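Local coordinates for exopolysaccharide biosynthesis protein (Pantoea stewartii subsp. stewartii DC283, PDB 6TGF), which modifies the glycan of the bacterial biofilm, probably as a hydrolase, with a bacteriophage tailspike-like parallel beta-helix fold, at residues B[34-40]-B[98-102]; B[47-53]-B[120-126]. One frame throughout, in Å; residues are numbered along the deposited sequence.

Contact 1: B[34-40]-B[98-102]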
ATOM      1  N   ALA B  34      37.348  52.112  47.284  1.00 74.18           N
ATOM      2  CA  ALA B  34      35.929  52.286  46.840  1.00 73.92           C
ATOM      3  C   ALA B  34      35.835  53.368  45.755  1.00 73.77           C
ATOM      4  O   ALA B  34      35.131  53.131  44.751  1.00 73.52           O
ATOM      5  CB  ALA B  34      35.050  52.609  48.026  1.00 73.80           C
ATOM      6  N   LEU B  35      36.518  54.505  45.951  1.00 73.77           N
ATOM      7  CA  LEU B  35      36.461  55.702  45.066  1.00 73.45           C
ATOM      8  C   LEU B  35      37.869  56.046  44.557  1.00 72.31           C
ATOM      9  O   LEU B  35      38.355  57.153  44.875  1.00 72.98           O
ATOM     10  CB  LEU B  35      35.868  56.883  45.847  1.00 74.23           C
ATOM     11  CG  LEU B  35      34.845  56.546  46.935  1.00 74.74           C
ATOM     12  CD1 LEU B  35      34.965  57.512  48.106  1.00 74.75           C
ATOM     13  CD2 LEU B  35      33.427  56.548  46.380  1.00 74.75           C
ATOM     14  N   LYS B  36      38.497  55.148  43.789  1.00 70.19           N
ATOM     15  CA  LYS B  36      39.826  55.382  43.154  1.00 68.67           C
ATOM     16  C   LYS B  36      39.644  55.490  41.637  1.00 65.96           C
ATOM     17  O   LYS B  36      39.672  54.442  40.966  1.00 65.52           O
ATOM     18  CB  LYS B  36      40.813  54.270  43.524  1.00 69.58           C
ATOM     19  CG  LYS B  36      41.089  54.108  45.015  1.00 70.29           C
ATOM     20  CD  LYS B  36      41.671  55.343  45.678  1.00 70.87           C
ATOM     21  CE  LYS B  36      41.689  55.246  47.190  1.00 71.00           C
ATOM     22  NZ  LYS B  36      42.167  56.503  47.814  1.00 71.28           N
ATOM     23  N   SER B  37      39.471  56.718  41.130  1.00 62.88           N
ATOM     24  CA  SER B  37      39.292  57.045  39.690  1.00 60.81           C
ATOM     25  C   SER B  37      40.458  56.472  38.875  1.00 58.69           C
ATOM     26  O   SER B  37      41.619  56.791  39.201  1.00 58.58           O
ATOM     27  CB  SER B  37      39.157  58.531  39.483  1.00 61.14           C
ATOM     28  OG  SER B  37      39.074  58.843  38.100  1.00 61.72           O
ATOM     29  N   VAL B  38      40.145  55.661  37.860  1.00 56.29           N
ATOM     30  CA  VAL B  38      41.124  54.971  36.966  1.00 54.90           C
ATOM     31  C   VAL B  38      40.765  55.308  35.514  1.00 53.51           C
ATOM     32  O   VAL B  38      39.563  55.344  35.197  1.00 52.88           O
ATOM     33  CB  VAL B  38      41.126  53.448  37.221  1.00 54.54           C
ATOM     34  CG1 VAL B  38      41.922  52.679  36.177  1.00 54.68           C
ATOM     35  CG2 VAL B  38      41.629  53.111  38.614  1.00 54.54           C
ATOM     36  N   ASP B  39      41.772  55.556  34.673  1.00 52.51           N
ATOM     37  CA  ASP B  39      41.599  55.816  33.217  1.00 51.78           C
ATOM     38  C   ASP B  39      41.365  54.481  32.501  1.00 50.80           C
ATOM     39  O   ASP B  39      41.920  53.461  32.953  1.00 50.53           O
ATOM     40  CB  ASP B  39      42.804  56.560  32.636  1.00 52.07           C
ATOM     41  CG  ASP B  39      42.966  57.973  33.168  1.00 52.14           C
ATOM     42  OD1 ASP B  39      41.941  58.585  33.521  1.00 51.79           O
ATOM     43  OD2 ASP B  39      44.119  58.448  33.228  1.00 52.33           O
ATOM     44  N   ALA B  40      40.575  54.498  31.424  1.00 49.91           N
ATOM     45  CA  ALA B  40      40.262  53.321  30.577  1.00 49.22           C
ATOM     46  C   ALA B  40      41.563  52.696  30.059  1.00 49.04           C
ATOM     47  O   ALA B  40      41.647  51.454  30.016  1.00 48.81           O
ATOM     48  CB  ALA B  40      39.352  53.727  29.444  1.00 49.09           C
ATOM     49  N   LEU B  98      35.596  55.027  35.264  1.00 45.64           N
ATOM     50  CA  LEU B  98      36.091  53.811  35.958  1.00 44.83           C
ATOM     51  C   LEU B  98      36.714  54.204  37.299  1.00 44.25           C
ATOM     52  O   LEU B  98      37.507  55.160  37.326  1.00 44.54           O
ATOM     53  CB  LEU B  98      37.123  53.118  35.067  1.00 44.86           C
ATOM     54  CG  LEU B  98      36.610  52.676  33.700  1.00 44.95           C
ATOM     55  CD1 LEU B  98      37.703  52.792  32.653  1.00 45.28           C
ATOM     56  CD2 LEU B  98      36.060  51.262  33.758  1.00 44.68           C
ATOM     57  N   ALA B  99      36.354  53.486  38.363  1.00 43.62           N
ATOM     58  CA  ALA B  99      36.996  53.550  39.694  1.00 43.43           C
ATOM     59  C   ALA B  99      37.253  52.120  40.175  1.00 43.17           C
ATOM     60  O   ALA B  99      36.362  51.270  39.991  1.00 43.08           O
ATOM     61  CB  ALA B  99      36.123  54.314  40.656  1.00 43.34           C
ATOM     62  N   GLN B 100      38.433  51.856  40.742  1.00 43.09           N
ATOM     63  CA  GLN B 100      38.766  50.540  41.345  1.00 43.01           C
ATOM     64  C   GLN B 100      38.078  50.456  42.709  1.00 42.82           C
ATOM     65  O   GLN B 100      38.349  51.327  43.560  1.00 43.02           O
ATOM     66  CB  GLN B 100      40.276  50.339  41.477  1.00 43.18           C
ATOM     67  CG  GLN B 100      40.644  48.908  41.844  1.00 43.28           C
ATOM     68  CD  GLN B 100      42.129  48.694  41.990  1.00 43.58           C
ATOM     69  OE1 GLN B 100      42.944  49.495  41.534  1.00 44.11           O
ATOM     70  NE2 GLN B 100      42.494  47.595  42.629  1.00 43.37           N
ATOM     71  N   ILE B 101      37.221  49.450  42.896  1.00 42.59           N
ATOM     72  CA  ILE B 101      36.407  49.256  44.134  1.00 42.59           C
ATOM     73  C   ILE B 101      37.186  48.346  45.090  1.00 42.56           C
ATOM     74  O   ILE B 101      37.976  47.511  44.608  1.00 42.58           O
ATOM     75  CB  ILE B 101      34.986  48.734  43.819  1.00 42.62           C
ATOM     76  CG1 ILE B 101      34.965  47.555  42.843  1.00 42.77           C
ATOM     77  CG2 ILE B 101      34.103  49.865  43.314  1.00 42.73           C
ATOM     78  CD1 ILE B 101      35.202  46.221  43.484  1.00 43.05           C
ATOM     79  N   THR B 102      36.996  48.541  46.398  1.00 42.52           N
ATOM     80  CA  THR B 102      37.619  47.740  47.487  1.00 42.52           C
ATOM     81  C   THR B 102      36.788  46.473  47.718  1.00 42.14           C
ATOM     82  O   THR B 102      35.551  46.591  47.822  1.00 42.38           O
ATOM     83  CB  THR B 102      37.740  48.552  48.783  1.00 42.74           C
ATOM     84  OG1 THR B 102      36.567  49.355  48.913  1.00 43.03           O
ATOM     85  CG2 THR B 102      38.967  49.435  48.819  1.00 42.88           C
TER
HETATM   86  O   HOH W   1      37.418  56.491  33.621  1.00 33.77           O
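Leu-98 meets Val-38 and Ala-40 where the short strand 36-38, outermost in a five-stranded antiparallel sheet near the N-terminus, pairs with strand 98-101. Val-38 N reaches Leu-98 O at 2.7 Å along an almost straight N-H...O line (177°), although the donor sits above the carbonyl plane. The return bond is missing; instead one water donates to Val-38 O and accepts from Leu-98 N, at 2.9 Å from each. The CD1 branch of Leu-98 rests on Ala-40 CB at 3.7 Å, and Ile-43 packs on both Val-38 and Leu-98. Ala-99 faces Ser-37 as a non-hydrogen-bonded pair and turns its own backbone bonding to Leu-91 of the next strand. Gln-100 N is held by Lys-36 O at 2.9 Å, with the donor tilted from the carbonyl plane. On the face these two residues share, Val-38 has CG1 anti to its backbone N (chi1 170°), which leaves CG2 to meet Gln-100 CB at 4.2 Å. Ile-101 is directed away from 34-40; its side chain packs on Val-89 and Leu-91, while CG2 comes 3.7 Å from Ala-34 O. Beyond the strand, Thr-102 OG1 accepts a weak bond from Ala-34 N at 3.3 Å. With two backbone bonds, a water bridge and few apolar touches, the pairing is loose, and the first modelled residues are added at the edge of the sheet through main-chain chemistry more than through side-chain packing.

Contact 2: B[47-53]-B[120-126]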
ATOM      1  N   ASP B  47      41.178  42.586  30.285  1.00 42.90           N
ATOM      2  CA  ASP B  47      40.071  42.755  31.267  1.00 42.00           C
ATOM      3  C   ASP B  47      38.788  43.102  30.502  1.00 41.26           C
ATOM      4  O   ASP B  47      38.878  43.849  29.510  1.00 41.45           O
ATOM      5  CB  ASP B  47      40.408  43.806  32.329  1.00 41.87           C
ATOM      6  CG  ASP B  47      41.320  43.301  33.437  1.00 41.84           C
ATOM      7  OD1 ASP B  47      41.924  42.221  33.263  1.00 41.74           O
ATOM      8  OD2 ASP B  47      41.416  43.988  34.472  1.00 41.65           O
ATOM      9  N   VAL B  48      37.649  42.557  30.942  1.00 40.45           N
ATOM     10  CA  VAL B  48      36.320  42.678  30.266  1.00 39.79           C
ATOM     11  C   VAL B  48      35.246  42.925  31.322  1.00 39.12           C
ATOM     12  O   VAL B  48      35.489  42.729  32.509  1.00 38.90           O
ATOM     13  CB  VAL B  48      35.996  41.416  29.442  1.00 39.81           C
ATOM     14  CG1 VAL B  48      37.038  41.159  28.364  1.00 40.15           C
ATOM     15  CG2 VAL B  48      35.826  40.184  30.322  1.00 39.69           C
ATOM     16  N   PRO B  49      34.028  43.364  30.923  1.00 38.71           N
ATOM     17  CA  PRO B  49      32.872  43.347  31.818  1.00 38.29           C
ATOM     18  C   PRO B  49      32.492  41.901  32.176  1.00 37.97           C
ATOM     19  O   PRO B  49      32.027  41.194  31.298  1.00 37.94           O
ATOM     20  CB  PRO B  49      31.759  44.041  31.014  1.00 38.19           C
ATOM     21  CG  PRO B  49      32.488  44.789  29.916  1.00 38.42           C
ATOM     22  CD  PRO B  49      33.706  43.946  29.611  1.00 38.69           C
ATOM     23  N   ILE B  50      32.728  41.494  33.429  1.00 37.71           N
ATOM     24  CA  ILE B  50      32.454  40.114  33.936  1.00 37.60           C
ATOM     25  C   ILE B  50      31.029  40.052  34.502  1.00 37.33           C
ATOM     26  O   ILE B  50      30.460  38.944  34.519  1.00 37.41           O
ATOM     27  CB  ILE B  50      33.509  39.656  34.969  1.00 37.80           C
ATOM     28  CG1 ILE B  50      33.526  40.521  36.233  1.00 37.77           C
ATOM     29  CG2 ILE B  50      34.887  39.577  34.327  1.00 37.96           C
ATOM     30  CD1 ILE B  50      34.100  39.822  37.445  1.00 37.78           C
ATOM     31  N   LEU B  51      30.489  41.186  34.963  1.00 37.16           N
ATOM     32  CA  LEU B  51      29.112  41.304  35.516  1.00 36.92           C
ATOM     33  C   LEU B  51      28.491  42.634  35.067  1.00 36.75           C
ATOM     34  O   LEU B  51      29.160  43.674  35.205  1.00 36.70           O
ATOM     35  CB  LEU B  51      29.171  41.209  37.043  1.00 37.04           C
ATOM     36  CG  LEU B  51      29.721  39.898  37.605  1.00 37.16           C
ATOM     37  CD1 LEU B  51      29.984  40.017  39.098  1.00 37.31           C
ATOM     38  CD2 LEU B  51      28.775  38.740  37.322  1.00 37.19           C
ATOM     39  N   THR B  52      27.256  42.580  34.556  1.00 36.72           N
ATOM     40  CA  THR B  52      26.486  43.727  33.998  1.00 36.81           C
ATOM     41  C   THR B  52      25.103  43.740  34.650  1.00 36.92           C
ATOM     42  O   THR B  52      24.789  42.841  35.427  1.00 36.90           O
ATOM     43  CB  THR B  52      26.432  43.626  32.468  1.00 36.72           C
ATOM     44  OG1 THR B  52      25.676  42.463  32.131  1.00 36.71           O
ATOM     45  CG2 THR B  52      27.803  43.555  31.830  1.00 36.66           C
ATOM     46  N   PRO B  53      24.238  44.749  34.381  1.00 37.10           N
ATOM     47  CA  PRO B  53      22.882  44.768  34.933  1.00 37.31           C
ATOM     48  C   PRO B  53      22.093  43.490  34.601  1.00 37.55           C
ATOM     49  O   PRO B  53      21.302  43.066  35.423  1.00 37.29           O
ATOM     50  CB  PRO B  53      22.238  45.996  34.269  1.00 37.36           C
ATOM     51  CG  PRO B  53      23.410  46.893  33.941  1.00 37.27           C
ATOM     52  CD  PRO B  53      24.512  45.932  33.548  1.00 37.13           C
ATOM     53  N   ALA B 120      25.666  50.114  35.239  1.00 37.62           N
ATOM     54  CA  ALA B 120      27.069  49.932  35.675  1.00 37.21           C
ATOM     55  C   ALA B 120      27.577  48.553  35.242  1.00 36.85           C
ATOM     56  O   ALA B 120      26.750  47.712  34.856  1.00 36.74           O
ATOM     57  CB  ALA B 120      27.168  50.107  37.170  1.00 37.13           C
ATOM     58  N   ALA B 121      28.893  48.345  35.304  1.00 36.66           N
ATOM     59  CA  ALA B 121      29.566  47.055  35.027  1.00 36.43           C
ATOM     60  C   ALA B 121      30.770  46.889  35.959  1.00 36.30           C
ATOM     61  O   ALA B 121      31.392  47.910  36.314  1.00 36.25           O
ATOM     62  CB  ALA B 121      29.984  46.986  33.578  1.00 36.49           C
ATOM     63  N   LEU B 122      31.067  45.645  36.342  1.00 36.15           N
ATOM     64  CA  LEU B 122      32.313  45.258  37.054  1.00 36.25           C
ATOM     65  C   LEU B 122      33.291  44.682  36.026  1.00 36.39           C
ATOM     66  O   LEU B 122      33.014  43.582  35.508  1.00 36.38           O
ATOM     67  CB  LEU B 122      31.984  44.234  38.147  1.00 36.16           C
ATOM     68  CG  LEU B 122      31.109  44.740  39.293  1.00 36.15           C
ATOM     69  CD1 LEU B 122      30.818  43.624  40.284  1.00 36.15           C
ATOM     70  CD2 LEU B 122      31.755  45.919  40.005  1.00 36.22           C
ATOM     71  N   ILE B 123      34.366  45.417  35.720  1.00 36.57           N
ATOM     72  CA  ILE B 123      35.455  44.974  34.798  1.00 36.78           C
ATOM     73  C   ILE B 123      36.558  44.309  35.629  1.00 36.89           C
ATOM     74  O   ILE B 123      36.942  44.874  36.674  1.00 36.78           O
ATOM     75  CB  ILE B 123      35.992  46.147  33.947  1.00 36.91           C
ATOM     76  CG1 ILE B 123      34.943  46.651  32.950  1.00 36.92           C
ATOM     77  CG2 ILE B 123      37.284  45.767  33.239  1.00 37.14           C
ATOM     78  CD1 ILE B 123      34.215  47.890  33.397  1.00 36.97           C
ATOM     79  N   ALA B 124      37.040  43.150  35.168  1.00 37.04           N
ATOM     80  CA  ALA B 124      38.164  42.384  35.759  1.00 37.30           C
ATOM     81  C   ALA B 124      38.665  41.355  34.739  1.00 37.62           C
ATOM     82  O   ALA B 124      38.113  41.310  33.621  1.00 37.40           O
ATOM     83  CB  ALA B 124      37.721  41.724  37.042  1.00 37.19           C
ATOM     84  N   ASN B 125      39.678  40.571  35.114  1.00 38.16           N
ATOM     85  CA  ASN B 125      40.241  39.469  34.288  1.00 38.53           C
ATOM     86  C   ASN B 125      39.138  38.445  34.037  1.00 38.46           C
ATOM     87  O   ASN B 125      38.527  37.966  34.990  1.00 38.35           O
ATOM     88  CB  ASN B 125      41.457  38.831  34.966  1.00 38.86           C
ATOM     89  CG  ASN B 125      42.272  37.947  34.046  1.00 39.16           C
ATOM     90  OD1 ASN B 125      41.735  37.309  33.143  1.00 39.07           O
ATOM     91  ND2 ASN B 125      43.572  37.889  34.281  1.00 39.54           N
ATOM     92  N   PRO B 126      38.826  38.086  32.767  1.00 38.62           N
ATOM     93  CA  PRO B 126      37.847  37.035  32.486  1.00 38.73           C
ATOM     94  C   PRO B 126      38.226  35.714  33.175  1.00 39.20           C
ATOM     95  O   PRO B 126      37.335  34.988  33.578  1.00 39.26           O
ATOM     96  CB  PRO B 126      37.854  36.895  30.954  1.00 38.72           C
ATOM     97  CG  PRO B 126      39.129  37.584  30.508  1.00 38.86           C
ATOM     98  CD  PRO B 126      39.378  38.668  31.534  1.00 38.79           C
TER
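The carboxylate of Asp-47 lies nearly parallel over one face of the Ala-124 to Asn-125 peptide, its CG 3.5 Å from Ala-124 C. OD1 comes close to Asn-125 N, but at an angle too poor for a hydrogen bond. These groups sit at one end of an antiparallel strand pair broken by a classic beta bulge, within the region assigned to the head-binding family of tailspike proteins. At the root of the carboxylate, Asp-47 CB touches Ile-123 CG2 at 3.8 Å. The Pro-126 ring offers CB and CD to Val-48 CG2, the two side chains crossing at about a right angle, while the Asn-125 amide is engaged outside the pair, its OD1 accepting from Ser-127 N. Pro-49 sets its CB beside Ala-121 CB and its CG beside Ile-123 CG1. Before the bulge, Val-48 and Ala-124 exchange both backbone bonds, Val-48 N to Ala-124 O measuring 3.0 Å. At the bulge, Ile-50 and Leu-51 both face Leu-122: Ile-50 N donates to Leu-122 O in the carbonyl plane, and Leu-122 N answers to Leu-51 O. The extra residue sets Leu-51 on the face of Leu-122, with Ile-50 at the corner beside it. In Ile-50, chi1 of 63° brings CG1 close to Leu-122 O, and with chi2 near anti (157°) CD1 reaches Ala-124 CB at 4.1 Å; the side chain also packs on Ile-73 of strand 69-74. Leu-51 leans on Leu-71 of that strand, and its CD1 meets Leu-122 CD1 at 3.9 Å, the two side chains crossing obliquely.

Contacts 1 and 2 join the two outer strands of one antiparallel sheet to their inner neighbours, their centres 13 Å apart. Across the sheet the order is 36-38, 98-101, 89-92, 121-124, 48-51, so strand 89-92 separates the two pairs and bonds to both. The contacts also meet directly, Leu-98 CD2 packing on Ile-123 CD1 at 3.9 Å, and both residues touch Arg-92. Their segments alternate along the chain (34-40, 47-53, 98-102, 120-126). Contact 1 is exposed, contact 2 partly buried. A 1,2-ethanediol lies about 3 Å from the Ser-37 side chain and a tetraethylene glycol about 4 Å from that of Leu-122, nearest atoms, both probably from the crystallisation liquor.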